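Local atomic coordinates of glyoxalase family protein, putative (Bacillus anthracis, PDB entry 2QQZ), a protein that is of unknown function but belongs to the glyoxalase/bleomycin resistance protein/dioxygenase superfamily, many of whose members are metal-dependent enzymes or drug-binding proteins. Residues Ile83-Lys87 with Val106-Tyr110; Pro19-Glu23 with Ile62-Phe68; Ala26-Gly31 with Gly50-Lys54; Phe68-Arg73 with Phe115-Ile119. All blocks are in the same frame, centred on the assembly; numbering follows the deposited sequence.

In the fold
Interactions 1 and 3 are the same kind of packing on two different four-stranded sheets: in each, a helix lies along a face of its sheet, with centres about 20 Å apart on opposite sides of the chain's centre. Interaction 2 lies about 12 Å from interaction 3, centre to centre, and joins it through strand pairing, with I62 N and C51 O 2.7 Å apart. Interaction 4 shares F68 with interaction 2, its segment 68-73 leading from one sheet toward the other, and it touches interaction 1 where R118 meets Y110. Interactions 1 and 2 are the far ends, about 28 Å between centres. Sulfates, probably from the crystallisation liquor, bind at W52 in interaction 3 and R118 in interaction 4.

Interaction 1: residues Ile83-Lys87 with Val106-Tyr110; sequences IDEFK and VIRFY
K87 lies along F109, with the methylene chain of the lysine passing over one face of the phenyl ring. Its CB starts 3.7 Å from F109 CE2, and CG runs on past the same edge carbon at 3.9 Å. CD then settles over the face, 4.0 Å from the F109 ring centroid and 24° off the ring normal, a CH-pi contact. Past CD the chain bends (chi3 96°), and NZ ends in a salt bridge with D99. F109 holds its ring between its own backbone N and carbonyl carbon (chi1 66°), which directs it at the helix. The rim of this ring is packed as well: I83 CG1 lies 3.6 Å from F109 CE2, and F86 CD2 lies 3.8 Å from F109 CZ, both near the ring plane. One turn back along the helix, I83 CG2 meets I107 CG2 at 3.6 Å and extends the apolar seam to the more exposed I107. The axes of 83-87 and 106-110 approach to 9.7 Å. Adhesion here is therefore apolar and CH-pi in kind, while the K87 ammonium is carried past the ring to D99 on strand 98-100, which probably offsets its charge.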
loop_
_atom_site.group_PDB
_atom_site.type_symbol
_atom_site.label_atom_id
_atom_site.label_comp_id
_atom_site.label_asym_id
_atom_site.label_seq_id
_atom_site.Cartn_x
_atom_site.Cartn_y
_atom_site.Cartn_z
ATOM N N ILE A 83 -5.543 14.552 -12.882
ATOM C CA ILE A 83 -4.434 14.792 -11.963
ATOM C C ILE A 83 -3.858 16.229 -11.985
ATOM O O ILE A 83 -3.444 16.731 -10.938
ATOM C CB ILE A 83 -3.270 13.770 -12.212
ATOM C CG1 ILE A 83 -2.267 13.835 -11.084
ATOM C CG2 ILE A 83 -2.616 13.986 -13.591
ATOM C CD1 ILE A 83 -1.598 12.468 -10.812
ATOM N N ASP A 84 -3.857 16.808 -13.191
ATOM C CA ASP A 84 -3.446 18.162 -13.458
ATOM C C ASP A 84 -4.111 19.098 -12.457
ATOM O O ASP A 84 -3.447 19.791 -11.678
ATOM C CB ASP A 84 -3.768 18.552 -14.929
ATOM C CG ASP A 84 -5.100 17.893 -15.500
ATOM O OD1 ASP A 84 -5.199 16.640 -15.544
ATOM O OD2 ASP A 84 -6.011 18.636 -15.973
ATOM N N GLU A 85 -5.434 19.044 -12.465
ATOM C CA GLU A 85 -6.326 19.888 -11.666
ATOM C C GLU A 85 -6.233 19.524 -10.163
ATOM O O GLU A 85 -6.297 20.395 -9.287
ATOM C CB GLU A 85 -7.746 19.716 -12.190
ATOM C CG GLU A 85 -8.740 20.627 -11.552
ATOM C CD GLU A 85 -10.202 20.238 -11.864
ATOM O OE1 GLU A 85 -10.522 20.000 -13.062
ATOM O OE2 GLU A 85 -11.023 20.181 -10.908
ATOM N N PHE A 86 -6.089 18.235 -9.868
ATOM C CA PHE A 86 -5.894 17.807 -8.476
ATOM C C PHE A 86 -4.630 18.434 -7.921
ATOM O O PHE A 86 -4.658 19.007 -6.829
ATOM C CB PHE A 86 -5.805 16.301 -8.417
ATOM C CG PHE A 86 -5.490 15.744 -7.058
ATOM C CD1 PHE A 86 -6.388 15.904 -6.003
ATOM C CD2 PHE A 86 -4.340 14.976 -6.867
ATOM C CE1 PHE A 86 -6.136 15.343 -4.759
ATOM C CE2 PHE A 86 -4.082 14.408 -5.643
ATOM C CZ PHE A 86 -4.995 14.590 -4.584
ATOM N N LYS A 87 -3.533 18.321 -8.671
ATOM C CA LYS A 87 -2.244 18.884 -8.266
ATOM C C LYS A 87 -2.295 20.410 -7.994
ATOM O O LYS A 87 -1.751 20.867 -6.973
ATOM C CB LYS A 87 -1.170 18.598 -9.318
ATOM C CG LYS A 87 0.254 19.011 -8.849
ATOM C CD LYS A 87 1.299 18.410 -9.756
ATOM C CE LYS A 87 1.692 19.391 -10.798
ATOM N NZ LYS A 87 2.932 18.938 -11.478
ATOM N N VAL A 106 2.742 7.840 -17.821
ATOM C CA VAL A 106 2.024 8.185 -16.600
ATOM C C VAL A 106 2.446 9.560 -16.073
ATOM O O VAL A 106 3.622 9.921 -16.042
ATOM C CB VAL A 106 2.210 7.093 -15.508
ATOM C CG1 VAL A 106 1.591 7.516 -14.209
ATOM C CG2 VAL A 106 1.549 5.758 -15.917
ATOM N N ILE A 107 1.479 10.339 -15.631
ATOM C CA ILE A 107 1.774 11.574 -14.948
ATOM C C ILE A 107 1.719 11.232 -13.492
ATOM O O ILE A 107 0.799 10.524 -13.040
ATOM C CB ILE A 107 0.703 12.662 -15.275
ATOM C CG1 ILE A 107 0.711 12.928 -16.781
ATOM C CG2 ILE A 107 0.931 13.964 -14.446
ATOM C CD1 ILE A 107 -0.374 13.908 -17.288
ATOM N N ARG A 108 2.661 11.738 -12.716
ATOM C CA ARG A 108 2.623 11.406 -11.303
ATOM C C ARG A 108 3.482 12.320 -10.472
ATOM O O ARG A 108 4.392 12.985 -10.970
ATOM C CB ARG A 108 3.065 9.963 -11.121
ATOM C CG ARG A 108 4.523 9.743 -11.387
ATOM C CD ARG A 108 4.818 8.303 -11.219
ATOM N NE ARG A 108 6.221 8.102 -11.619
ATOM C CZ ARG A 108 6.947 7.010 -11.378
ATOM N NH1 ARG A 108 6.419 5.966 -10.738
ATOM N NH2 ARG A 108 8.195 6.970 -11.813
ATOM N N PHE A 109 3.210 12.339 -9.185
ATOM C CA PHE A 109 3.962 13.195 -8.273
ATOM C C PHE A 109 3.818 12.671 -6.848
ATOM O O PHE A 109 2.863 11.895 -6.539
ATOM C CB PHE A 109 3.501 14.658 -8.375
ATOM C CG PHE A 109 2.084 14.917 -7.905
ATOM C CD1 PHE A 109 1.822 15.206 -6.570
ATOM C CD2 PHE A 109 1.020 14.889 -8.800
ATOM C CE1 PHE A 109 0.543 15.481 -6.142
ATOM C CE2 PHE A 109 -0.298 15.143 -8.381
ATOM C CZ PHE A 109 -0.542 15.418 -7.062
ATOM N N TYR A 110 4.729 13.110 -5.974
ATOM C CA TYR A 110 4.722 12.666 -4.578
ATOM C C TYR A 110 4.417 13.856 -3.713
ATOM O O TYR A 110 4.752 14.988 -4.048
ATOM C CB TYR A 110 6.087 12.131 -4.169
ATOM C CG TYR A 110 6.671 11.143 -5.118
ATOM C CD1 TYR A 110 6.045 9.915 -5.333
ATOM C CD2 TYR A 110 7.887 11.384 -5.756
ATOM C CE1 TYR A 110 6.574 8.974 -6.201
ATOM C CE2 TYR A 110 8.446 10.416 -6.624
ATOM C CZ TYR A 110 7.769 9.239 -6.849
ATOM O OH TYR A 110 8.264 8.240 -7.686
#

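Interaction 2: residues Pro19-Glu23 with Ile62-Phe68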
loop_
_atom_site.group_PDB
_atom_site.type_symbol
_atom_site.label_atom_id
_atom_site.label_comp_id
_atom_site.label_asym_id
_atom_site.label_seq_id
_atom_site.Cartn_x
_atom_site.Cartn_y
_atom_site.Cartn_z
ATOM N N PRO A 19 2.247 8.883 14.413
ATOM C CA PRO A 19 2.415 8.828 15.860
ATOM C C PRO A 19 1.125 8.861 16.698
ATOM O O PRO A 19 0.056 9.262 16.215
ATOM C CB PRO A 19 3.259 10.074 16.164
ATOM C CG PRO A 19 3.033 11.014 15.015
ATOM C CD PRO A 19 2.644 10.175 13.825
ATOM N N VAL A 20 1.269 8.543 17.985
ATOM C CA VAL A 20 0.119 8.685 18.901
ATOM C C VAL A 20 -0.373 10.137 18.828
ATOM O O VAL A 20 0.440 11.054 18.775
ATOM C CB VAL A 20 0.575 8.342 20.324
ATOM C CG1 VAL A 20 -0.555 8.418 21.305
ATOM C CG2 VAL A 20 1.196 6.945 20.334
ATOM N N GLY A 21 -1.684 10.352 18.852
ATOM C CA GLY A 21 -2.249 11.702 18.806
ATOM C C GLY A 21 -2.427 12.254 17.405
ATOM O O GLY A 21 -2.767 13.407 17.246
ATOM N N CYS A 22 -2.248 11.430 16.383
ATOM C CA CYS A 22 -2.182 11.921 14.991
ATOM C C CYS A 22 -3.541 12.299 14.376
ATOM O O CYS A 22 -3.558 12.870 13.265
ATOM C CB CYS A 22 -1.584 10.833 14.077
ATOM S SG CYS A 22 -2.671 9.340 14.049
ATOM N N GLU A 23 -4.656 11.958 15.052
ATOM C CA GLU A 23 -5.967 11.912 14.386
ATOM C C GLU A 23 -6.378 13.243 13.790
ATOM O O GLU A 23 -6.915 13.281 12.685
ATOM C CB GLU A 23 -7.049 11.375 15.333
ATOM C CG GLU A 23 -6.898 9.901 15.732
ATOM C CD GLU A 23 -5.947 9.648 16.904
ATOM O OE1 GLU A 23 -5.329 10.603 17.421
ATOM O OE2 GLU A 23 -5.807 8.471 17.297
ATOM N N ILE A 62 -4.884 4.779 8.782
ATOM C CA ILE A 62 -3.785 5.470 9.508
ATOM C C ILE A 62 -3.740 4.837 10.883
ATOM O O ILE A 62 -4.683 4.996 11.693
ATOM C CB ILE A 62 -4.016 7.000 9.589
ATOM C CG1 ILE A 62 -4.329 7.618 8.197
ATOM C CG2 ILE A 62 -2.825 7.629 10.298
ATOM C CD1 ILE A 62 -3.202 7.255 7.160
ATOM N N GLY A 63 -2.655 4.093 11.149
ATOM C CA GLY A 63 -2.492 3.360 12.390
ATOM C C GLY A 63 -1.412 4.002 13.246
ATOM O O GLY A 63 -0.304 4.363 12.762
ATOM N N VAL A 64 -1.734 4.122 14.526
ATOM C CA VAL A 64 -0.916 4.797 15.527
ATOM C C VAL A 64 0.261 3.891 15.877
ATOM O O VAL A 64 0.076 2.663 16.090
ATOM C CB VAL A 64 -1.762 5.125 16.792
ATOM C CG1 VAL A 64 -0.893 5.212 17.985
ATOM C CG2 VAL A 64 -2.432 6.446 16.619
ATOM N N GLU A 65 1.469 4.485 15.932
ATOM C CA GLU A 65 2.661 3.739 16.331
ATOM C C GLU A 65 3.503 4.543 17.308
ATOM O O GLU A 65 3.989 5.648 16.997
ATOM C CB GLU A 65 3.492 3.347 15.096
ATOM C CG GLU A 65 2.785 2.381 14.127
ATOM C CD GLU A 65 2.518 0.962 14.695
ATOM O OE1 GLU A 65 3.014 0.627 15.798
ATOM O OE2 GLU A 65 1.812 0.164 14.014
ATOM N N GLN A 66 3.694 4.017 18.506
ATOM C CA GLN A 66 4.530 4.661 19.427
ATOM C C GLN A 66 5.970 4.754 18.901
ATOM O O GLN A 66 6.658 5.758 19.152
ATOM C CB GLN A 66 4.513 3.839 20.702
ATOM C CG GLN A 66 5.318 4.327 21.721
ATOM C CD GLN A 66 5.414 3.307 22.835
ATOM O OE1 GLN A 66 5.036 2.133 22.679
ATOM N NE2 GLN A 66 5.909 3.742 23.953
ATOM N N ASN A 67 6.386 3.730 18.153
ATOM C CA ASN A 67 7.735 3.718 17.554
ATOM C C ASN A 67 7.662 4.126 16.080
ATOM O O ASN A 67 8.311 3.567 15.247
ATOM C CB ASN A 67 8.386 2.363 17.720
ATOM C CG ASN A 67 8.763 2.077 19.158
ATOM O OD1 ASN A 67 8.471 0.985 19.675
ATOM N ND2 ASN A 67 9.386 3.055 19.826
ATOM N N PHE A 68 6.828 5.106 15.770
ATOM C CA PHE A 68 6.682 5.564 14.405
ATOM C C PHE A 68 8.022 5.991 13.706
ATOM O O PHE A 68 8.826 6.788 14.254
ATOM C CB PHE A 68 5.690 6.717 14.357
ATOM C CG PHE A 68 5.599 7.384 13.009
ATOM C CD1 PHE A 68 5.151 6.696 11.911
ATOM C CD2 PHE A 68 5.932 8.749 12.870
ATOM C CE1 PHE A 68 5.061 7.307 10.648
ATOM C CE2 PHE A 68 5.874 9.371 11.637
ATOM C CZ PHE A 68 5.386 8.685 10.533
HETATM O O HOH W 1 4.165 8.184 18.575
#
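In F68 a chi1 of 173° places the ring opposite the backbone N, and its face there receives P19. C22 takes the other rotamer of note: chi1 of 63° tucks SG between its backbone N and carbonyl carbon, turned toward I62 and V64. P19 CD sits 4.1 Å from the F68 ring centroid and 27° off the normal, a CH-pi contact between two side chains that lie side by side and point the same way. The middle of the contact belongs to V64, whose two methyls divide the work. CG1 meets V20 CG2 at 3.6 Å, whereas CG2 lies 3.9 Å from C22 SG; the same sulfur also reaches I62 CG2 at 4.1 Å. Both segments are bent back on themselves here, by a type II turn from P19 to C22, with G21 at its third position, and by a type I turn from E65 to F68. Their backbones are joined through water rather than directly: V20 N donates to a water at 3.0 Å, and that water donates to E65 O, also at 3.0 Å. E23 closes the inner end, its OE2 hydrogen-bonded to G50 N. The chemistry is thus a patchwork of apolar groups, from valine methyls and a sulfur to a phenyl ring, with one water satisfying an amide and a carbonyl that stand too far apart, 4.1 Å between V20 N and E65 O, to pair directly.

Interaction 3: residues Ala26-Gly31 with Gly50-Lys54. With SO4 (sulfate ion), chain C.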
loop_
_atom_site.group_PDB
_atom_site.type_symbol
_atom_site.label_atom_id
_atom_site.label_comp_id
_atom_site.label_asym_id
_atom_site.label_seq_id
_atom_site.Cartn_x
_atom_site.Cartn_y
_atom_site.Cartn_z
ATOM N N ALA A 26 -4.188 13.935 10.721
ATOM C CA ALA A 26 -4.501 12.963 9.677
ATOM C C ALA A 26 -5.817 13.339 8.949
ATOM O O ALA A 26 -5.887 13.304 7.694
ATOM C CB ALA A 26 -4.605 11.553 10.284
ATOM N N ARG A 27 -6.850 13.707 9.731
ATOM C CA ARG A 27 -8.125 14.142 9.161
ATOM C C ARG A 27 -7.932 15.427 8.372
ATOM O O ARG A 27 -8.484 15.558 7.279
ATOM C CB ARG A 27 -9.228 14.280 10.237
ATOM C CG ARG A 27 -9.450 12.968 10.962
ATOM C CD ARG A 27 -10.693 12.833 11.785
ATOM N NE ARG A 27 -10.459 12.952 13.203
ATOM C CZ ARG A 27 -10.646 12.000 14.122
ATOM N NH1 ARG A 27 -10.408 12.316 15.383
ATOM N NH2 ARG A 27 -11.074 10.771 13.813
ATOM N N ALA A 28 -7.138 16.365 8.898
ATOM C CA ALA A 28 -6.880 17.592 8.161
ATOM C C ALA A 28 -6.243 17.314 6.777
ATOM O O ALA A 28 -6.599 17.964 5.776
ATOM C CB ALA A 28 -6.045 18.591 9.002
ATOM N N PHE A 29 -5.347 16.331 6.694
ATOM C CA PHE A 29 -4.658 16.093 5.454
ATOM C C PHE A 29 -5.388 15.088 4.545
ATOM O O PHE A 29 -5.785 15.447 3.415
ATOM C CB PHE A 29 -3.215 15.648 5.704
ATOM C CG PHE A 29 -2.453 15.342 4.437
ATOM C CD1 PHE A 29 -1.788 16.370 3.732
ATOM C CD2 PHE A 29 -2.394 14.037 3.960
ATOM C CE1 PHE A 29 -1.059 16.071 2.581
ATOM C CE2 PHE A 29 -1.662 13.731 2.810
ATOM C CZ PHE A 29 -1.007 14.769 2.126
ATOM N N TYR A 30 -5.618 13.871 5.044
ATOM C CA TYR A 30 -6.238 12.832 4.235
ATOM C C TYR A 30 -7.680 13.139 3.870
ATOM O O TYR A 30 -8.139 12.825 2.746
ATOM C CB TYR A 30 -6.107 11.455 4.926
ATOM C CG TYR A 30 -4.715 10.919 4.844
ATOM C CD1 TYR A 30 -4.231 10.317 3.663
ATOM C CD2 TYR A 30 -3.858 11.020 5.943
ATOM C CE1 TYR A 30 -2.920 9.843 3.584
ATOM C CE2 TYR A 30 -2.534 10.560 5.871
ATOM C CZ TYR A 30 -2.073 9.973 4.678
ATOM O OH TYR A 30 -0.779 9.470 4.592
ATOM N N GLY A 31 -8.375 13.774 4.816
ATOM C CA GLY A 31 -9.761 14.105 4.673
ATOM C C GLY A 31 -9.929 15.454 4.013
ATOM O O GLY A 31 -10.440 15.526 2.891
ATOM N N GLY A 50 -6.220 6.320 15.627
ATOM C CA GLY A 50 -5.957 6.319 14.204
ATOM C C GLY A 50 -7.274 6.545 13.492
ATOM O O GLY A 50 -8.305 6.739 14.141
ATOM N N CYS A 51 -7.244 6.569 12.169
ATOM C CA CYS A 51 -8.425 6.770 11.357
ATOM C C CYS A 51 -8.334 6.078 10.018
ATOM O O CYS A 51 -7.243 5.716 9.565
ATOM C CB CYS A 51 -8.796 8.246 11.206
ATOM S SG CYS A 51 -7.535 9.442 11.468
ATOM N N TRP A 52 -9.507 5.889 9.396
ATOM C CA TRP A 52 -9.654 5.183 8.133
ATOM C C TRP A 52 -10.293 6.120 7.139
ATOM O O TRP A 52 -11.177 6.889 7.504
ATOM C CB TRP A 52 -10.579 3.975 8.313
ATOM C CG TRP A 52 -9.952 2.828 9.121
ATOM C CD1 TRP A 52 -8.804 2.880 9.859
ATOM C CD2 TRP A 52 -10.449 1.474 9.236
ATOM N NE1 TRP A 52 -8.530 1.651 10.416
ATOM C CE2 TRP A 52 -9.544 0.774 10.098
ATOM C CE3 TRP A 52 -11.604 0.802 8.744
ATOM C CZ2 TRP A 52 -9.725 -0.598 10.460
ATOM C CZ3 TRP A 52 -11.785 -0.561 9.083
ATOM C CH2 TRP A 52 -10.845 -1.242 9.934
ATOM N N PHE A 53 -9.856 6.036 5.885
ATOM C CA PHE A 53 -10.382 6.911 4.831
ATOM C C PHE A 53 -10.668 6.024 3.636
ATOM O O PHE A 53 -9.970 5.049 3.431
ATOM C CB PHE A 53 -9.432 8.059 4.475
ATOM C CG PHE A 53 -9.118 8.937 5.634
ATOM C CD1 PHE A 53 -9.894 10.058 5.900
ATOM C CD2 PHE A 53 -8.076 8.610 6.506
ATOM C CE1 PHE A 53 -9.635 10.852 7.005
ATOM C CE2 PHE A 53 -7.807 9.392 7.629
ATOM C CZ PHE A 53 -8.582 10.515 7.872
ATOM N N LYS A 54 -11.748 6.324 2.919
ATOM C CA LYS A 54 -12.147 5.596 1.723
ATOM C C LYS A 54 -11.443 6.139 0.472
ATOM O O LYS A 54 -11.393 7.345 0.295
ATOM C CB LYS A 54 -13.663 5.806 1.567
ATOM C CG LYS A 54 -14.285 5.040 0.429
ATOM C CD LYS A 54 -15.759 5.430 0.200
ATOM C CE LYS A 54 -16.161 4.966 -1.190
ATOM N NZ LYS A 54 -16.161 3.467 -1.200
HETATM S S SO4 C . -6.016 -0.494 12.913
HETATM O O1 SO4 C . -6.852 -0.313 11.713
HETATM O O2 SO4 C . -6.746 -0.254 14.177
HETATM O O3 SO4 C . -4.923 0.486 12.809
HETATM O O4 SO4 C . -5.518 -1.863 12.948
#
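The pairing of Y30 with F53 is unusual in that CB of the tyrosine, rather than its ring, occupies the phenylalanine face. Y30 CB stands 3.7 Å from the F53 ring centroid and only 9° off the normal, almost squarely over the centre. The two rings are slid so far apart that they barely overlap, with centroids 5.9 Å apart. A chi1 of -74° sets the tyrosine ring beside its backbone N and carries it away from the strand, so that OH can hydrogen-bond to D113. Around the rest of F53 the helix backbone closes in: CZ lies 3.9 Å from R27 CA, and CE1 comes equally near to G31 N. The helix includes a wider pi-type turn across 27-31. Farther toward the start of the strand, C51 SG rests against A26 CB at 3.8 Å and R27 CG at 4.0 Å. R27 then bends at chi3 and sends its guanidinium to a salt bridge with E38. W52 belongs to the other face of the sheet. Its NE1 donates to sulfate O1 at 2.9 Å with an N-H...O angle of 136°, the oxygen lying in the indole plane; K41 and R48 bind the same ion, and H61 stacks on the indole. With helix and strand axes 9.7 Å apart and running in nearly the same direction, this is the alpha-on-beta packing of a glyoxalase-type fold: helix 23-33 covers one face of a four-stranded mixed sheet.

Interaction 4: residues Phe68-Arg73 with Phe115-Ile119. With SO4 (sulfate ion), chain D.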
loop_
_atom_site.group_PDB
_atom_site.type_symbol
_atom_site.label_atom_id
_atom_site.label_comp_id
_atom_site.label_asym_id
_atom_site.label_seq_id
_atom_site.Cartn_x
_atom_site.Cartn_y
_atom_site.Cartn_z
ATOM N N PHE A 68 6.828 5.106 15.770
ATOM C CA PHE A 68 6.682 5.564 14.405
ATOM C C PHE A 68 8.022 5.991 13.706
ATOM O O PHE A 68 8.826 6.788 14.254
ATOM C CB PHE A 68 5.690 6.717 14.357
ATOM C CG PHE A 68 5.599 7.384 13.009
ATOM C CD1 PHE A 68 5.151 6.696 11.911
ATOM C CD2 PHE A 68 5.932 8.749 12.870
ATOM C CE1 PHE A 68 5.061 7.307 10.648
ATOM C CE2 PHE A 68 5.874 9.371 11.637
ATOM C CZ PHE A 68 5.386 8.685 10.533
ATOM N N ASN A 69 8.216 5.467 12.500
ATOM C CA ASN A 69 9.315 5.926 11.636
ATOM C C ASN A 69 8.711 6.287 10.257
ATOM O O ASN A 69 8.136 5.437 9.614
ATOM C CB ASN A 69 10.333 4.797 11.499
ATOM C CG ASN A 69 11.655 5.259 10.935
ATOM O OD1 ASN A 69 11.956 6.471 10.860
ATOM N ND2 ASN A 69 12.482 4.298 10.566
ATOM N N PRO A 70 8.801 7.549 9.805
ATOM C CA PRO A 70 8.001 7.798 8.553
ATOM C C PRO A 70 8.538 6.965 7.358
ATOM O O PRO A 70 9.764 6.647 7.309
ATOM C CB PRO A 70 8.131 9.311 8.299
ATOM C CG PRO A 70 9.113 9.878 9.376
ATOM C CD PRO A 70 9.546 8.740 10.306
ATOM N N ALA A 71 7.666 6.599 6.435
ATOM C CA ALA A 71 8.060 5.781 5.269
ATOM C C ALA A 71 8.280 6.816 4.141
ATOM O O ALA A 71 7.317 7.262 3.464
ATOM C CB ALA A 71 6.945 4.788 4.894
ATOM N N LYS A 72 9.535 7.238 3.988
ATOM C CA LYS A 72 9.891 8.316 3.057
ATOM C C LYS A 72 10.137 7.796 1.649
ATOM O O LYS A 72 10.246 8.583 0.692
ATOM C CB LYS A 72 11.135 9.043 3.559
ATOM C CG LYS A 72 10.918 9.680 4.925
ATOM C CD LYS A 72 12.193 10.337 5.422
ATOM C CE LYS A 72 11.970 10.970 6.830
ATOM N NZ LYS A 72 13.175 11.702 7.333
ATOM N N ARG A 73 10.209 6.472 1.496
ATOM C CA ARG A 73 10.630 5.903 0.224
ATOM C C ARG A 73 9.597 4.929 -0.378
ATOM O O ARG A 73 8.906 5.279 -1.330
ATOM C CB ARG A 73 12.034 5.296 0.368
ATOM C CG ARG A 73 12.978 6.251 1.070
ATOM C CD ARG A 73 14.442 6.054 0.737
ATOM N NE ARG A 73 15.036 4.800 1.241
ATOM C CZ ARG A 73 15.214 4.464 2.523
ATOM N NH1 ARG A 73 15.810 3.307 2.815
ATOM N NH2 ARG A 73 14.813 5.257 3.515
ATOM N N PHE A 115 3.142 13.556 8.621
ATOM C CA PHE A 115 4.027 12.786 9.530
ATOM C C PHE A 115 5.291 12.383 8.785
ATOM O O PHE A 115 6.177 11.739 9.351
ATOM C CB PHE A 115 3.314 11.534 10.058
ATOM C CG PHE A 115 1.881 11.798 10.413
ATOM C CD1 PHE A 115 1.569 12.669 11.489
ATOM C CD2 PHE A 115 0.856 11.292 9.628
ATOM C CE1 PHE A 115 0.235 12.994 11.783
ATOM C CE2 PHE A 115 -0.538 11.613 9.919
ATOM C CZ PHE A 115 -0.820 12.460 10.977
ATOM N N GLY A 116 5.380 12.813 7.523
ATOM C CA GLY A 116 6.545 12.585 6.734
ATOM C C GLY A 116 6.463 11.329 5.861
ATOM O O GLY A 116 7.471 10.985 5.242
ATOM N N ASN A 117 5.327 10.633 5.833
ATOM C CA ASN A 117 5.135 9.483 4.895
ATOM C C ASN A 117 4.944 9.990 3.452
ATOM O O ASN A 117 4.182 10.954 3.225
ATOM C CB ASN A 117 3.894 8.638 5.247
ATOM C CG ASN A 117 3.952 8.069 6.633
ATOM O OD1 ASN A 117 4.853 7.291 6.962
ATOM N ND2 ASN A 117 2.969 8.426 7.450
ATOM N N ARG A 118 5.677 9.385 2.526
ATOM C CA ARG A 118 5.484 9.610 1.076
ATOM C C ARG A 118 4.192 8.948 0.572
ATOM O O ARG A 118 3.889 7.780 0.898
ATOM C CB ARG A 118 6.646 9.044 0.313
ATOM C CG ARG A 118 6.507 9.111 -1.216
ATOM C CD ARG A 118 7.944 9.075 -1.845
ATOM N NE ARG A 118 8.549 10.418 -1.769
ATOM C CZ ARG A 118 9.633 10.810 -2.452
ATOM N NH1 ARG A 118 10.281 9.956 -3.248
ATOM N NH2 ARG A 118 10.105 12.040 -2.294
ATOM N N ILE A 119 3.459 9.691 -0.244
ATOM C CA ILE A 119 2.237 9.224 -0.922
ATOM C C ILE A 119 2.462 9.639 -2.384
ATOM O O ILE A 119 2.950 10.759 -2.624
ATOM C CB ILE A 119 0.988 10.031 -0.446
ATOM C CG1 ILE A 119 0.790 9.828 1.049
ATOM C CG2 ILE A 119 -0.273 9.641 -1.263
ATOM C CD1 ILE A 119 0.576 8.357 1.464
HETATM S S SO4 D . 13.812 11.297 -3.712
HETATM O O1 SO4 D . 12.558 11.742 -4.281
HETATM O O2 SO4 D . 14.202 9.985 -4.187
HETATM O O3 SO4 D . 14.786 12.312 -4.112
HETATM O O4 SO4 D . 13.772 11.277 -2.271
HETATM O O HOH W 2 4.527 5.867 2.651
HETATM O O HOH W 3 10.350 7.070 -3.474
#
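A71 is held at both backbone polar atoms, its N by the N117 side chain and its O by R118 N. A71 N donates to N117 OD1 at 2.9 Å, nearly straight at 171°. R118 N donates to A71 O at 2.8 Å and 164°. N117 ND2 donates to A17 O and D113 OD2, which fixes the amide's rotation and leaves OD1 facing A71. Van der Waals contact takes over toward F68. The CZ of this ring touches F115 CB at 3.6 Å, while F115 O lies near the ring plane, at its edge, 3.3 Å from F68 CE2. P70 CB lies against the carbonyl oxygens of F115 and G116, and K72 CG against that of G116. Charge and water dominate the far end. R118 bends at chi3 (-80°), and K72 O comes to lie over one face of its guanidinium. R118 NH1 and NH2 both reach one sulfate oxygen, O1, at 3.1 and 3.2 Å, and a water bridges R118 NH1 to R73 O. In one of its two conformers R73 forms a salt bridge with E65 of the second subunit. Segment 68-73 is part of the connection from strand 58-64 of one sheet to strand 76-80 of the other, pinned here to the approach of strand 118-124: a junction between the paired sheets, as expected of the glyoxalase (vicinal oxygen chelate) fold.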